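PDB 4X2H: NTF2 domain-containing protein, which is of unknown function but has an NTF2-like domain, as found in subunits of nuclear transport and mRNA-export factors. Local coordinates for residues Ala104-Met109 with Pro157-Leu162. Sequence-based numbering, arbitrary orientation.
Sequences AAPQRM and PNWDVL
Ala105 lies over one face of the Trp159 indole. The Ala105 CA sits over the five-membered ring, 3.6 Å from its centroid and 19° off the normal, a CH-pi contact, while its CB reaches out over the six-membered ring to within 3.4 Å of Trp159 CZ2. Beside it, Pro106 CD comes in obliquely, 3.5 Å from Trp159 CG. Pro157 CB covers the opposite face, offset toward the rim, so the indole is sandwiched between Ala105 and Pro157 of its own segment. Trp159 CG is anti to its own carbonyl carbon (chi1 -56°), a setting that puts it beside the backbone N, and the ring then faces Ala105 CA and CB. Ala104 comes obliquely, its O 3.3 Å from Trp159 CD1. The indole N-H is spent on Phe103 O, which ties the ring edge to the residue just ahead of the segment it packs on. Met109 takes the edge: bent at chi2 and chi3, it brings CE near the ring plane, 4.1 Å from Trp159 CZ3 and 4.3 Å from Leu162 CB. The turn that carries Trp159 is held by Asn158 OD1 accepting from Asp160 N at 3.0 Å, and Tyr36 of helix 34-39 meets the indole. Pro106 sits at the N-cap position of helix 107-112, and this CH-pi and apolar contact joins the helix start to the Asx turn following strand 145-157, at one end of the NTF2-like fold.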
loop_
_atom_site.group_PDB
_atom_site.type_symbol
_atom_site.label_atom_id
_atom_site.label_comp_id
_atom_site.label_asym_id
_atom_site.label_seq_id
_atom_site.Cartn_x
_atom_site.Cartn_y
_atom_site.Cartn_z
ATOM N N ALA B 104 1.997 6.242 21.977
ATOM C CA ALA B 104 3.079 5.642 22.757
ATOM C C ALA B 104 4.376 6.450 22.676
ATOM O O ALA B 104 5.415 6.006 23.151
ATOM C CB ALA B 104 3.324 4.200 22.304
ATOM N N ALA B 105 4.304 7.641 22.091
ATOM C CA ALA B 105 5.490 8.448 21.843
ATOM C C ALA B 105 6.093 9.000 23.134
ATOM O O ALA B 105 5.366 9.523 23.975
ATOM C CB ALA B 105 5.153 9.597 20.904
ATOM N N PRO B 106 7.423 8.883 23.294
ATOM C CA PRO B 106 8.081 9.627 24.375
ATOM C C PRO B 106 7.827 11.113 24.212
ATOM O O PRO B 106 7.882 11.614 23.089
ATOM C CB PRO B 106 9.567 9.297 24.192
ATOM C CG PRO B 106 9.596 8.039 23.414
ATOM C CD PRO B 106 8.379 8.056 22.536
ATOM N N GLN B 107 7.548 11.808 25.310
ATOM C CA GLN B 107 7.219 13.219 25.239
ATOM C C GLN B 107 8.289 14.004 24.487
ATOM O O GLN B 107 7.974 14.915 23.720
ATOM C CB GLN B 107 7.049 13.789 26.645
ATOM C CG GLN B 107 6.605 15.228 26.671
ATOM C CD GLN B 107 6.549 15.775 28.081
ATOM O OE1 GLN B 107 6.727 15.036 29.049
ATOM N NE2 GLN B 107 6.304 17.073 28.205
ATOM N N ARG B 108 9.547 13.638 24.709
ATOM C CA ARG B 108 10.674 14.350 24.115
ATOM C C ARG B 108 10.645 14.277 22.590
ATOM O O ARG B 108 11.092 15.201 21.911
ATOM C CB ARG B 108 11.999 13.783 24.639
ATOM C CG ARG B 108 12.247 12.338 24.238
ATOM C CD ARG B 108 13.529 11.778 24.831
ATOM N NE ARG B 108 13.664 10.352 24.535
ATOM C CZ ARG B 108 13.203 9.370 25.307
ATOM N NH1 ARG B 108 12.581 9.642 26.450
ATOM N NH2 ARG B 108 13.368 8.104 24.937
ATOM N N MET B 109 10.112 13.182 22.057
ATOM C CA MET B 109 10.064 12.995 20.611
ATOM C C MET B 109 9.007 13.892 19.984
ATOM O O MET B 109 9.136 14.303 18.832
ATOM C CB MET B 109 9.786 11.531 20.268
ATOM C CG MET B 109 10.966 10.610 20.529
ATOM S SD MET B 109 12.379 10.988 19.475
ATOM C CE MET B 109 11.769 10.440 17.878
ATOM N N PRO B 157 6.492 4.517 13.958
ATOM C CA PRO B 157 7.822 4.714 14.544
ATOM C C PRO B 157 8.170 3.691 15.622
ATOM O O PRO B 157 7.313 3.346 16.437
ATOM C CB PRO B 157 7.732 6.115 15.158
ATOM C CG PRO B 157 6.636 6.788 14.443
ATOM C CD PRO B 157 5.651 5.718 14.090
ATOM N N ASN B 158 9.409 3.214 15.620
ATOM C CA ASN B 158 9.926 2.423 16.732
ATOM C C ASN B 158 10.567 3.358 17.744
ATOM O O ASN B 158 11.709 3.781 17.567
ATOM C CB ASN B 158 10.941 1.381 16.255
ATOM C CG ASN B 158 11.396 0.451 17.373
ATOM O OD1 ASN B 158 11.148 0.706 18.557
ATOM N ND2 ASN B 158 12.073 -0.628 17.003
ATOM N N TRP B 159 9.828 3.683 18.802
ATOM C CA TRP B 159 10.291 4.654 19.788
ATOM C C TRP B 159 11.521 4.167 20.550
ATOM O O TRP B 159 12.250 4.969 21.131
ATOM C CB TRP B 159 9.179 4.980 20.788
ATOM C CG TRP B 159 7.917 5.483 20.168
ATOM C CD1 TRP B 159 6.671 4.941 20.298
ATOM C CD2 TRP B 159 7.770 6.626 19.312
ATOM N NE1 TRP B 159 5.759 5.679 19.587
ATOM C CE2 TRP B 159 6.407 6.718 18.972
ATOM C CE3 TRP B 159 8.655 7.583 18.809
ATOM C CZ2 TRP B 159 5.907 7.726 18.145
ATOM C CZ3 TRP B 159 8.157 8.585 17.991
ATOM C CH2 TRP B 159 6.796 8.645 17.665
ATOM N N ASP B 160 11.747 2.858 20.549
ATOM C CA ASP B 160 12.855 2.273 21.299
ATOM C C ASP B 160 14.168 2.315 20.525
ATOM O O ASP B 160 15.234 2.090 21.103
ATOM C CB ASP B 160 12.529 0.828 21.685
ATOM C CG ASP B 160 11.326 0.726 22.608
ATOM O OD1 ASP B 160 11.217 1.561 23.533
ATOM O OD2 ASP B 160 10.487 -0.179 22.404
ATOM N N VAL B 161 14.090 2.617 19.230
ATOM C CA VAL B 161 15.262 2.617 18.357
ATOM C C VAL B 161 15.536 4.003 17.777
ATOM O O VAL B 161 16.689 4.427 17.698
ATOM C CB VAL B 161 15.094 1.593 17.202
ATOM C CG1 VAL B 161 16.178 1.766 16.140
ATOM C CG2 VAL B 161 15.125 0.181 17.754
ATOM N N LEU B 162 14.483 4.705 17.370
ATOM C CA LEU B 162 14.636 6.038 16.785
ATOM C C LEU B 162 15.376 6.986 17.720
ATOM O O LEU B 162 14.906 7.286 18.817
ATOM C CB LEU B 162 13.271 6.631 16.431
ATOM C CG LEU B 162 12.622 6.095 15.156
ATOM C CD1 LEU B 162 11.193 6.586 15.047
ATOM C CD2 LEU B 162 13.417 6.510 13.925
#